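Local coordinates for vacuolar protein sorting-associated protein 53 (Saccharomyces cerevisiae, PDB 3NS4) that acts, as a subunit of the GARP tethering complex, in retrograde transport from endosomes to the late Golgi, this chain being the subunit's C-terminal helical part, at residues Thr43-Gln48 with Lys198-Leu203; Leu76-Leu81 with Gln117-Ile122; Asp130-Tyr135 with Lys169-Ala174; Trp163-Trp168 with Pro217-Phe222. The protein carries 2 engineered substitutions. All blocks are in the same frame, centred on the assembly; numbering follows the deposited sequence.

Contact 1: residues Thr43-Gln48 with Lys198-Leu203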
# COMPACT_ATOMS: atom_id res chain seq x y z
N THR A 43 2.51 5.54 -6.40
CA THR A 43 1.28 4.84 -6.73
C THR A 43 0.09 5.60 -6.15
O THR A 43 -0.85 5.94 -6.88
CB THR A 43 1.27 3.40 -6.23
OG1 THR A 43 2.37 2.70 -6.81
CG2 THR A 43 0.03 2.72 -6.64
N ILE A 44 0.14 5.91 -4.86
CA ILE A 44 -0.99 6.57 -4.25
C ILE A 44 -1.28 7.95 -4.87
O ILE A 44 -2.43 8.27 -5.14
CB ILE A 44 -0.80 6.70 -2.73
CG1 ILE A 44 -0.72 5.32 -2.07
CG2 ILE A 44 -1.92 7.53 -2.14
CD1 ILE A 44 -0.22 5.34 -0.61
N ARG A 45 -0.26 8.77 -5.10
CA ARG A 45 -0.50 10.12 -5.64
C ARG A 45 -1.17 10.00 -6.98
O ARG A 45 -2.00 10.84 -7.35
CB ARG A 45 0.77 10.96 -5.75
CG ARG A 45 1.35 11.28 -4.39
CD ARG A 45 2.68 12.08 -4.37
NE ARG A 45 3.05 12.29 -2.96
CZ ARG A 45 2.57 13.26 -2.16
NH1 ARG A 45 1.70 14.15 -2.63
NH2 ARG A 45 2.95 13.35 -0.89
N LEU A 46 -0.84 8.92 -7.68
CA LEU A 46 -1.37 8.69 -8.98
C LEU A 46 -2.86 8.36 -8.90
O LEU A 46 -3.72 9.03 -9.55
CB LEU A 46 -0.64 7.53 -9.63
CG LEU A 46 -1.23 7.06 -10.96
CD1 LEU A 46 -0.97 8.04 -12.08
CD2 LEU A 46 -0.68 5.71 -11.34
N LEU A 47 -3.15 7.34 -8.11
CA LEU A 47 -4.47 6.82 -8.03
C LEU A 47 -5.42 7.48 -7.07
O LEU A 47 -6.62 7.26 -7.18
CB LEU A 47 -4.37 5.38 -7.62
CG LEU A 47 -3.66 4.44 -8.60
CD1 LEU A 47 -3.63 3.09 -8.00
CD2 LEU A 47 -4.36 4.38 -9.94
N GLN A 48 -4.93 8.28 -6.13
CA GLN A 48 -5.85 8.78 -5.12
C GLN A 48 -6.84 9.81 -5.64
O GLN A 48 -6.54 10.59 -6.55
CB GLN A 48 -5.10 9.35 -3.93
CG GLN A 48 -4.65 10.75 -4.16
CD GLN A 48 -3.77 11.25 -3.07
OE1 GLN A 48 -2.63 11.61 -3.33
NE2 GLN A 48 -4.26 11.24 -1.83
N LYS A 198 1.98 2.08 5.81
CA LYS A 198 3.07 2.10 6.77
C LYS A 198 4.12 3.05 6.15
O LYS A 198 4.88 3.74 6.84
CB LYS A 198 3.66 0.67 6.94
CG LYS A 198 5.00 0.74 7.54
CD LYS A 198 5.68 -0.54 7.94
CE LYS A 198 7.01 -0.09 8.63
NZ LYS A 198 7.43 -0.94 9.80
N TRP A 199 4.10 3.10 4.83
CA TRP A 199 5.10 3.78 4.04
C TRP A 199 4.78 5.22 3.66
O TRP A 199 5.66 5.90 3.09
CB TRP A 199 5.39 2.97 2.78
CG TRP A 199 5.81 1.57 3.06
CD1 TRP A 199 5.06 0.43 2.93
CD2 TRP A 199 7.08 1.14 3.55
NE1 TRP A 199 5.79 -0.69 3.30
CE2 TRP A 199 7.04 -0.28 3.68
CE3 TRP A 199 8.27 1.82 3.89
CZ2 TRP A 199 8.14 -1.03 4.14
CZ3 TRP A 199 9.37 1.07 4.34
CH2 TRP A 199 9.29 -0.34 4.47
N ASP A 200 3.53 5.64 3.87
CA ASP A 200 3.16 7.06 3.69
C ASP A 200 1.95 7.35 4.57
O ASP A 200 0.84 7.50 4.09
CB ASP A 200 2.96 7.50 2.23
CG ASP A 200 3.12 9.03 2.05
OD1 ASP A 200 2.95 9.78 3.05
OD2 ASP A 200 3.43 9.50 0.93
N LYS A 201 2.22 7.42 5.86
CA LYS A 201 1.20 7.69 6.87
C LYS A 201 0.43 8.96 6.57
O LYS A 201 -0.82 9.00 6.70
CB LYS A 201 1.85 7.75 8.25
CG LYS A 201 2.44 6.42 8.66
CD LYS A 201 3.32 6.48 9.89
CE LYS A 201 3.85 5.06 10.16
NZ LYS A 201 5.05 5.03 11.01
N VAL A 202 1.16 10.00 6.15
CA VAL A 202 0.55 11.29 5.85
C VAL A 202 -0.59 11.23 4.81
O VAL A 202 -1.70 11.76 5.04
CB VAL A 202 1.57 12.29 5.35
CG1 VAL A 202 0.96 13.67 5.33
CG2 VAL A 202 2.79 12.24 6.24
N LEU A 203 -0.33 10.59 3.66
CA LEU A 203 -1.37 10.51 2.62
C LEU A 203 -2.63 9.88 3.14
O LEU A 203 -3.72 10.35 2.83
CB LEU A 203 -0.87 9.83 1.35
CG LEU A 203 0.18 10.63 0.57
CD1 LEU A 203 0.73 9.81 -0.56
CD2 LEU A 203 -0.39 11.94 0.04
O HOH W 1 4.46 12.31 1.34
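L203 puts its two methyl groups against different residues of the facing helix end. CD1 lies 3.8 Å from CG2 of I44 as the two branched side chains slide past each other in opposite directions. CD2 sits over one face of the R45 guanidinium, 3.7 Å from its NH2, and also comes within 4.1 Å of OE1 of Q48. An arginine suits this margin because its flat head can rest on a methyl and still reach water at its rim. R45 is extended from CG to NE (chi2 177°, chi3 180°), which carries the head across to L203. At the edge of the guanidinium, in its plane, a water accepts from R45 NH2 (2.9 Å) and donates to D200 OD2 (3.0 Å). The two opposite charges stay beyond salt-bridge range and are joined through that water. An alanine at L203 would probably leave I44 CG2 and the underside of the R45 guanidinium without their apolar cover, and the arginine head less restrained. Further out, F154 of helix 149-159 packs on I44. D200 OD2 is also hydrogen-bonded to S41 OG, while D200 OD1 takes a weak bond from L203 N at 3.4 Å, the capping bond of helix 201-212. The arrangement is an N-capped helix start docked on the C-terminal end of helix 20-47 within an all-helical bundle.

Contact 2: residues Leu76-Leu81 with Gln117-Ile122; sequences LDLELL and QLLKFI
L78 overlaps L118 and L119 with its two methyls, one on each. CD1 lies against L118, 3.6 Å from CD1 and 3.7 Å from CB of that residue. CD2 settles on the backbone beyond, 3.6 Å from N of L119, and also meets CD1 of I122 at 3.8 Å. With CG anti to the backbone N (chi1 -175°), both methyls reach helix 102-125. Leucine fits here because its branch comes one carbon late: one methyl can pair with a side chain while the other reaches main chain. L81, a turn further on, adds a looser touch, its CD2 standing 4.1 Å from CD1 of L118, with the two side chains at about a right angle. An alanine in place of L78 would probably open a gap between the helices and leave L118 CD1 and I122 CD1 without their chief partner here. The two helical segments run antiparallel at 177°, their axes 10.7 Å apart, a spacing that the leucine side chains span. Helix 20-47 closes the flank, with F39 on L81 and V40 on L118. No hydrogen bond crosses this interface; helices 64-87 and 102-125 are held together here by burial of aliphatic carbon and by fit of shape.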
# COMPACT_ATOMS: atom_id res chain seq x y z
N LEU A 76 5.20 -5.26 -13.60
CA LEU A 76 6.45 -5.35 -14.37
C LEU A 76 7.48 -4.46 -13.71
O LEU A 76 8.66 -4.83 -13.65
CB LEU A 76 6.25 -5.03 -15.86
CG LEU A 76 5.10 -5.85 -16.56
CD1 LEU A 76 4.64 -5.29 -17.93
CD2 LEU A 76 5.31 -7.42 -16.65
N ASP A 77 7.03 -3.31 -13.19
CA ASP A 77 7.90 -2.38 -12.44
C ASP A 77 8.38 -3.11 -11.21
O ASP A 77 9.58 -3.17 -10.92
CB ASP A 77 7.15 -1.15 -11.95
CG ASP A 77 6.68 -0.24 -13.09
OD1 ASP A 77 6.65 -0.70 -14.26
OD2 ASP A 77 6.32 0.94 -12.81
N LEU A 78 7.45 -3.69 -10.49
CA LEU A 78 7.84 -4.37 -9.28
C LEU A 78 8.88 -5.45 -9.55
O LEU A 78 9.79 -5.67 -8.74
CB LEU A 78 6.62 -4.94 -8.59
CG LEU A 78 6.99 -5.56 -7.25
CD1 LEU A 78 7.62 -4.51 -6.36
CD2 LEU A 78 5.76 -6.15 -6.58
N GLU A 79 8.75 -6.11 -10.71
CA GLU A 79 9.68 -7.16 -11.09
C GLU A 79 11.08 -6.56 -11.25
O GLU A 79 12.04 -7.05 -10.66
CB GLU A 79 9.20 -7.90 -12.34
CG GLU A 79 10.16 -8.99 -12.86
CD GLU A 79 10.52 -10.05 -11.79
OE1 GLU A 79 9.61 -10.54 -11.07
OE2 GLU A 79 11.73 -10.40 -11.69
N LEU A 80 11.20 -5.47 -12.02
CA LEU A 80 12.50 -4.84 -12.18
C LEU A 80 13.06 -4.40 -10.83
O LEU A 80 14.28 -4.48 -10.58
CB LEU A 80 12.43 -3.65 -13.11
CG LEU A 80 11.90 -3.88 -14.52
CD1 LEU A 80 11.65 -2.56 -15.19
CD2 LEU A 80 12.83 -4.73 -15.36
N LEU A 81 12.18 -3.96 -9.94
CA LEU A 81 12.61 -3.52 -8.65
C LEU A 81 13.20 -4.66 -7.84
O LEU A 81 14.25 -4.53 -7.18
CB LEU A 81 11.43 -2.93 -7.90
CG LEU A 81 11.85 -2.17 -6.64
CD1 LEU A 81 12.85 -1.08 -7.05
CD2 LEU A 81 10.65 -1.58 -5.91
N GLN A 117 5.12 -7.13 0.24
CA GLN A 117 4.06 -6.19 0.56
C GLN A 117 3.57 -5.47 -0.68
O GLN A 117 2.35 -5.41 -0.95
CB GLN A 117 4.51 -5.18 1.55
CG GLN A 117 5.12 -5.79 2.77
CD GLN A 117 5.39 -4.74 3.83
OE1 GLN A 117 6.27 -4.93 4.70
NE2 GLN A 117 4.66 -3.61 3.77
N LEU A 118 4.53 -4.95 -1.43
CA LEU A 118 4.18 -4.28 -2.64
C LEU A 118 3.28 -5.18 -3.48
O LEU A 118 2.18 -4.78 -3.94
CB LEU A 118 5.46 -3.91 -3.37
CG LEU A 118 6.20 -2.74 -2.68
CD1 LEU A 118 7.44 -2.34 -3.44
CD2 LEU A 118 5.27 -1.52 -2.53
N LEU A 119 3.72 -6.43 -3.61
CA LEU A 119 3.02 -7.40 -4.42
C LEU A 119 1.60 -7.50 -3.94
O LEU A 119 0.67 -7.37 -4.72
CB LEU A 119 3.73 -8.75 -4.41
CG LEU A 119 3.17 -9.79 -5.43
CD1 LEU A 119 3.01 -9.28 -6.86
CD2 LEU A 119 3.97 -11.11 -5.46
N LYS A 120 1.42 -7.64 -2.66
CA LYS A 120 0.07 -7.73 -2.19
C LYS A 120 -0.72 -6.47 -2.50
O LYS A 120 -1.85 -6.52 -2.98
CB LYS A 120 0.09 -7.99 -0.71
CG LYS A 120 0.55 -9.38 -0.39
CD LYS A 120 0.89 -9.49 1.05
CE LYS A 120 1.13 -10.92 1.41
NZ LYS A 120 1.41 -10.90 2.85
N PHE A 121 -0.11 -5.35 -2.24
CA PHE A 121 -0.78 -4.13 -2.48
C PHE A 121 -1.27 -4.05 -3.90
O PHE A 121 -2.44 -3.74 -4.15
CB PHE A 121 0.18 -3.02 -2.24
CG PHE A 121 -0.39 -1.69 -2.50
CD1 PHE A 121 -1.67 -1.37 -2.05
CD2 PHE A 121 0.37 -0.71 -3.15
CE1 PHE A 121 -2.22 -0.13 -2.28
CE2 PHE A 121 -0.17 0.55 -3.38
CZ PHE A 121 -1.47 0.85 -2.93
N ILE A 122 -0.39 -4.32 -4.84
CA ILE A 122 -0.77 -4.28 -6.25
C ILE A 122 -1.83 -5.31 -6.57
O ILE A 122 -2.82 -4.99 -7.24
CB ILE A 122 0.41 -4.53 -7.15
CG1 ILE A 122 1.43 -3.41 -6.96
CG2 ILE A 122 -0.03 -4.66 -8.62
CD1 ILE A 122 2.81 -3.84 -7.35

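Contact 3: residues Asp130-Tyr135 with Lys169-Ala174; sequences DSADDY and KKMWSA. Engineered in segment 169-174: M171 (natural residue Leu).
M171, an engineered substitution for the natural leucine and built as selenomethionine, bends twice to meet A132 and Y135: chi2 is -51° and chi3 -36°. The hooked chain brings CE to 3.4 Å from CA of A132 and 3.6 Å from CB of Y135. Y135 crosses it at about a right angle, and the methyl approaches the ring obliquely. The CA atoms of A132 and M171 are the nearest across the segments, 4.8 Å apart, and the small CB of A132 suits this: the methyl lies 3.2 Å from O of K170 and 3.8 Å from CB of A174. Small residues at A132 and A174 suit so close an approach. K170, bent at its second torsion, carries its aliphatic chain along the margin, and its charged end stays near the start of helix 132-142. That start is tied by S131, whose OG accepts from D134 N at 3.0 Å, the N-cap that orients the turn bearing A132. W152 of helix 149-159 packs on M171 as V155 does on Y135, enclosing the inner side. Since no hydrogen bond joins the two segments, they are held by apolar packing of A132, M171, A174 and Y135, while the acidic residues and lysine at the edge can remain hydrated.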
# COMPACT_ATOMS: atom_id res chain seq x y z
N ASP A 130 -16.76 -7.17 -8.55
CA ASP A 130 -18.01 -7.73 -9.07
C ASP A 130 -18.91 -8.21 -7.96
O ASP A 130 -20.14 -8.02 -8.01
CB ASP A 130 -17.72 -8.81 -10.10
CG ASP A 130 -17.17 -8.23 -11.40
OD1 ASP A 130 -17.87 -7.38 -12.02
OD2 ASP A 130 -16.05 -8.63 -11.82
N SER A 131 -18.33 -8.85 -6.95
CA SER A 131 -19.13 -9.23 -5.79
C SER A 131 -18.49 -8.74 -4.51
O SER A 131 -17.29 -8.84 -4.32
CB SER A 131 -19.45 -10.73 -5.75
OG SER A 131 -18.37 -11.50 -5.25
N ALA A 132 -19.32 -8.18 -3.64
CA ALA A 132 -18.83 -7.68 -2.38
C ALA A 132 -18.15 -8.78 -1.56
O ALA A 132 -17.22 -8.49 -0.79
CB ALA A 132 -19.96 -7.05 -1.60
N ASP A 133 -18.61 -10.02 -1.77
CA ASP A 133 -18.13 -11.21 -1.04
C ASP A 133 -16.77 -11.65 -1.54
O ASP A 133 -15.86 -11.89 -0.74
CB ASP A 133 -19.13 -12.40 -1.12
CG ASP A 133 -20.51 -12.12 -0.44
OD1 ASP A 133 -20.61 -11.22 0.42
OD2 ASP A 133 -21.49 -12.85 -0.74
N ASP A 134 -16.63 -11.76 -2.86
CA ASP A 134 -15.34 -12.20 -3.42
C ASP A 134 -14.29 -11.20 -3.08
O ASP A 134 -13.13 -11.58 -2.86
CB ASP A 134 -15.38 -12.44 -4.94
CG ASP A 134 -15.96 -13.80 -5.32
OD1 ASP A 134 -16.13 -14.68 -4.43
OD2 ASP A 134 -16.22 -14.00 -6.52
N TYR A 135 -14.69 -9.93 -3.04
CA TYR A 135 -13.75 -8.86 -2.74
C TYR A 135 -13.31 -8.94 -1.31
O TYR A 135 -12.13 -8.73 -1.02
CB TYR A 135 -14.26 -7.47 -3.09
CG TYR A 135 -13.28 -6.37 -2.74
CD1 TYR A 135 -12.01 -6.29 -3.32
CD2 TYR A 135 -13.62 -5.39 -1.82
CE1 TYR A 135 -11.10 -5.26 -2.98
CE2 TYR A 135 -12.74 -4.36 -1.49
CZ TYR A 135 -11.50 -4.30 -2.07
OH TYR A 135 -10.69 -3.27 -1.68
N LYS A 169 -21.69 1.12 0.40
CA LYS A 169 -22.39 0.30 1.39
C LYS A 169 -22.49 -1.13 0.90
O LYS A 169 -22.45 -2.04 1.70
CB LYS A 169 -23.80 0.82 1.66
CG LYS A 169 -23.86 2.03 2.54
CD LYS A 169 -25.30 2.45 2.83
CE LYS A 169 -25.36 3.54 3.90
NZ LYS A 169 -26.73 4.01 4.20
N LYS A 170 -22.65 -1.30 -0.41
CA LYS A 170 -22.75 -2.62 -1.04
C LYS A 170 -21.42 -3.36 -0.72
O LYS A 170 -21.39 -4.54 -0.33
CB LYS A 170 -23.01 -2.45 -2.57
CG LYS A 170 -23.57 -3.66 -3.41
CD LYS A 170 -22.49 -4.67 -3.91
CE LYS A 170 -23.08 -5.88 -4.71
NZ LYS A 170 -22.08 -6.90 -5.28
N MSE A 171 -20.32 -2.61 -0.81
CA MSE A 171 -19.01 -3.18 -0.61
C MSE A 171 -18.72 -3.38 0.85
O MSE A 171 -18.16 -4.40 1.26
CB MSE A 171 -17.96 -2.26 -1.23
CG MSE A 171 -17.95 -2.22 -2.76
SE MSE A 171 -17.91 -4.00 -3.62
CE MSE A 171 -16.77 -4.98 -2.35
N TRP A 172 -19.09 -2.37 1.61
CA TRP A 172 -18.81 -2.32 3.01
C TRP A 172 -19.54 -3.36 3.83
O TRP A 172 -19.02 -3.90 4.81
CB TRP A 172 -19.18 -0.94 3.50
CG TRP A 172 -19.27 -0.89 4.95
CD1 TRP A 172 -20.40 -0.90 5.69
CD2 TRP A 172 -18.17 -0.88 5.87
NE1 TRP A 172 -20.09 -0.88 7.03
CE2 TRP A 172 -18.73 -0.87 7.17
CE3 TRP A 172 -16.78 -0.88 5.72
CZ2 TRP A 172 -17.94 -0.85 8.32
CZ3 TRP A 172 -16.00 -0.84 6.85
CH2 TRP A 172 -16.58 -0.83 8.15
N SER A 173 -20.78 -3.63 3.44
CA SER A 173 -21.58 -4.57 4.17
C SER A 173 -20.89 -5.88 4.30
O SER A 173 -20.89 -6.46 5.38
CB SER A 173 -22.93 -4.82 3.49
OG SER A 173 -23.57 -5.97 4.04
N ALA A 174 -20.30 -6.36 3.22
CA ALA A 174 -19.66 -7.68 3.28
C ALA A 174 -18.50 -7.63 4.24
O ALA A 174 -18.37 -8.51 5.11
CB ALA A 174 -19.25 -8.18 1.91

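Contact 4: residues Trp163-Trp168 with Pro217-Phe222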
# COMPACT_ATOMS: atom_id res chain seq x y z
N TRP A 163 -17.79 7.93 -6.20
CA TRP A 163 -18.44 8.30 -4.92
C TRP A 163 -19.93 7.96 -4.89
O TRP A 163 -20.79 8.84 -4.74
CB TRP A 163 -18.22 9.80 -4.61
CG TRP A 163 -16.77 10.15 -4.38
CD1 TRP A 163 -15.96 10.95 -5.17
CD2 TRP A 163 -15.95 9.67 -3.32
NE1 TRP A 163 -14.70 11.00 -4.62
CE2 TRP A 163 -14.66 10.22 -3.50
CE3 TRP A 163 -16.18 8.82 -2.21
CZ2 TRP A 163 -13.61 9.96 -2.61
CZ3 TRP A 163 -15.12 8.56 -1.34
CH2 TRP A 163 -13.86 9.13 -1.54
N ASP A 164 -20.22 6.66 -5.03
CA ASP A 164 -21.58 6.13 -5.03
C ASP A 164 -21.82 5.46 -3.69
O ASP A 164 -21.36 4.34 -3.44
CB ASP A 164 -21.75 5.14 -6.20
CG ASP A 164 -23.17 4.57 -6.30
OD1 ASP A 164 -24.13 5.19 -5.78
OD2 ASP A 164 -23.32 3.49 -6.91
N LEU A 165 -22.53 6.17 -2.83
CA LEU A 165 -22.82 5.68 -1.50
C LEU A 165 -23.44 4.28 -1.51
O LEU A 165 -23.08 3.44 -0.69
CB LEU A 165 -23.70 6.69 -0.76
CG LEU A 165 -23.58 6.63 0.76
CD1 LEU A 165 -24.11 7.89 1.41
CD2 LEU A 165 -24.29 5.45 1.33
N ALA A 166 -24.34 4.03 -2.45
CA ALA A 166 -25.00 2.72 -2.60
C ALA A 166 -23.99 1.61 -2.86
O ALA A 166 -24.07 0.54 -2.26
CB ALA A 166 -26.05 2.76 -3.71
N LEU A 167 -23.03 1.87 -3.74
CA LEU A 167 -21.98 0.93 -4.04
C LEU A 167 -21.01 0.77 -2.85
O LEU A 167 -20.55 -0.33 -2.57
CB LEU A 167 -21.27 1.38 -5.31
CG LEU A 167 -20.04 0.65 -5.82
CD1 LEU A 167 -20.14 -0.90 -5.75
CD2 LEU A 167 -19.78 1.13 -7.24
N TRP A 168 -20.69 1.87 -2.17
CA TRP A 168 -19.83 1.78 -1.00
C TRP A 168 -20.42 0.90 0.10
O TRP A 168 -19.74 0.03 0.65
CB TRP A 168 -19.55 3.17 -0.47
CG TRP A 168 -18.44 3.84 -1.17
CD1 TRP A 168 -18.46 4.39 -2.42
CD2 TRP A 168 -17.10 4.05 -0.67
NE1 TRP A 168 -17.22 4.91 -2.73
CE2 TRP A 168 -16.37 4.73 -1.67
CE3 TRP A 168 -16.45 3.71 0.54
CZ2 TRP A 168 -15.03 5.10 -1.50
CZ3 TRP A 168 -15.12 4.08 0.71
CH2 TRP A 168 -14.42 4.78 -0.32
N PRO A 217 -25.03 14.97 3.74
CA PRO A 217 -25.46 14.41 5.04
C PRO A 217 -25.42 12.86 5.16
O PRO A 217 -25.08 12.34 6.23
CB PRO A 217 -26.89 14.94 5.20
CG PRO A 217 -27.29 15.44 3.83
CD PRO A 217 -26.03 15.91 3.21
N ASN A 218 -25.76 12.15 4.08
CA ASN A 218 -25.75 10.69 4.09
C ASN A 218 -24.36 10.18 4.25
O ASN A 218 -24.10 9.37 5.14
CB ASN A 218 -26.34 10.13 2.80
CG ASN A 218 -27.83 10.33 2.73
OD1 ASN A 218 -28.57 9.78 3.54
ND2 ASN A 218 -28.28 11.12 1.77
N TRP A 219 -23.48 10.67 3.38
CA TRP A 219 -22.06 10.37 3.42
C TRP A 219 -21.53 10.70 4.78
O TRP A 219 -20.92 9.86 5.45
CB TRP A 219 -21.29 11.18 2.39
CG TRP A 219 -21.21 10.46 1.11
CD1 TRP A 219 -21.93 10.70 -0.02
CD2 TRP A 219 -20.38 9.32 0.83
NE1 TRP A 219 -21.58 9.79 -1.00
CE2 TRP A 219 -20.63 8.93 -0.50
CE3 TRP A 219 -19.44 8.60 1.58
CZ2 TRP A 219 -19.99 7.85 -1.10
CZ3 TRP A 219 -18.80 7.52 0.98
CH2 TRP A 219 -19.07 7.16 -0.35
N SER A 220 -21.80 11.93 5.19
CA SER A 220 -21.40 12.39 6.50
C SER A 220 -21.77 11.33 7.54
O SER A 220 -20.92 10.90 8.34
CB SER A 220 -22.07 13.73 6.79
OG SER A 220 -21.43 14.37 7.88
N LYS A 221 -23.02 10.86 7.50
CA LYS A 221 -23.50 9.85 8.44
C LYS A 221 -22.81 8.47 8.25
O LYS A 221 -22.51 7.77 9.22
CB LYS A 221 -25.02 9.74 8.36
CG LYS A 221 -25.65 9.11 9.58
CD LYS A 221 -27.17 8.98 9.46
CE LYS A 221 -27.58 7.98 8.37
NZ LYS A 221 -29.06 7.76 8.33
N PHE A 222 -22.56 8.11 7.00
CA PHE A 222 -21.90 6.85 6.67
C PHE A 222 -20.49 6.81 7.24
O PHE A 222 -20.07 5.80 7.80
CB PHE A 222 -21.88 6.65 5.15
CG PHE A 222 -21.13 5.42 4.71
CD1 PHE A 222 -21.66 4.16 4.91
CD2 PHE A 222 -19.90 5.53 4.08
CE1 PHE A 222 -20.97 3.01 4.51
CE2 PHE A 222 -19.20 4.38 3.66
CZ PHE A 222 -19.74 3.12 3.88
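NE1 of W168, the tryptophan that takes the rim of W219 on its face, is hydrogen-bonded to the carbonyl O of P162, which helps to set the turn of the indole. On this ring, CH2 of W219 rests 3.5 Å from CG of W168. The pair is T-shaped: the six-membered ring of W219 stands at 78° to the W168 five-membered ring, with centroids 4.8 Å apart. In the main chain, W168 N gives a bond of 2.9 Å to O of D164, the N-cap residue, in the first turn of helix 165-178. W163 completes the aromatic cluster from another side, pointing its edge at the W219 six-membered ring, with planes at 83° and centroids 5.6 Å apart. Three tryptophans thus join the beginnings of helices 165-178 and 217-227. Tryptophan suits such a junction, since a long flat ring can offer its face to one neighbour and its rim to another. The face of W219 turned away from W163 is taken by L165, whose CD1 makes a CH-pi contact 3.8 Å from the centroid of the five-membered ring, almost on its normal. With CG anti to the backbone N (chi1 -155°), L165 extends toward helix 217-227 far enough for CD1 to meet CB of N218 as well, at 3.5 Å. F222, one turn beyond N218, meets W168 obliquely, its CE2 4.2 Å from CE3 of W168. S153 and L156 of helix 149-159 also touch W168, and F53 packs against W163.

Overall arrangement
The four contacts fall into two touching pairs. Contacts 1 and 2 have centres 15 Å apart and meet where CG2 of T43 lies 3.9 Å from CE2 of F121, linking helix 20-47 to helix 102-125. Contacts 3 and 4 are likewise 15 Å apart, share helix 165-178, and meet at K169 CG and F222 CE1, 3.6 Å apart. Contacts 2 and 4 lie on opposite sides of the chain's centre, 32 Å between centres. Helix 149-159 bridges the pairs, packing on residues of contacts 1, 3 and 4. Bound barium ions stand off: about 13 Å from the side chain of I122, 11 Å from that of A174 and 12 Å from that of F222.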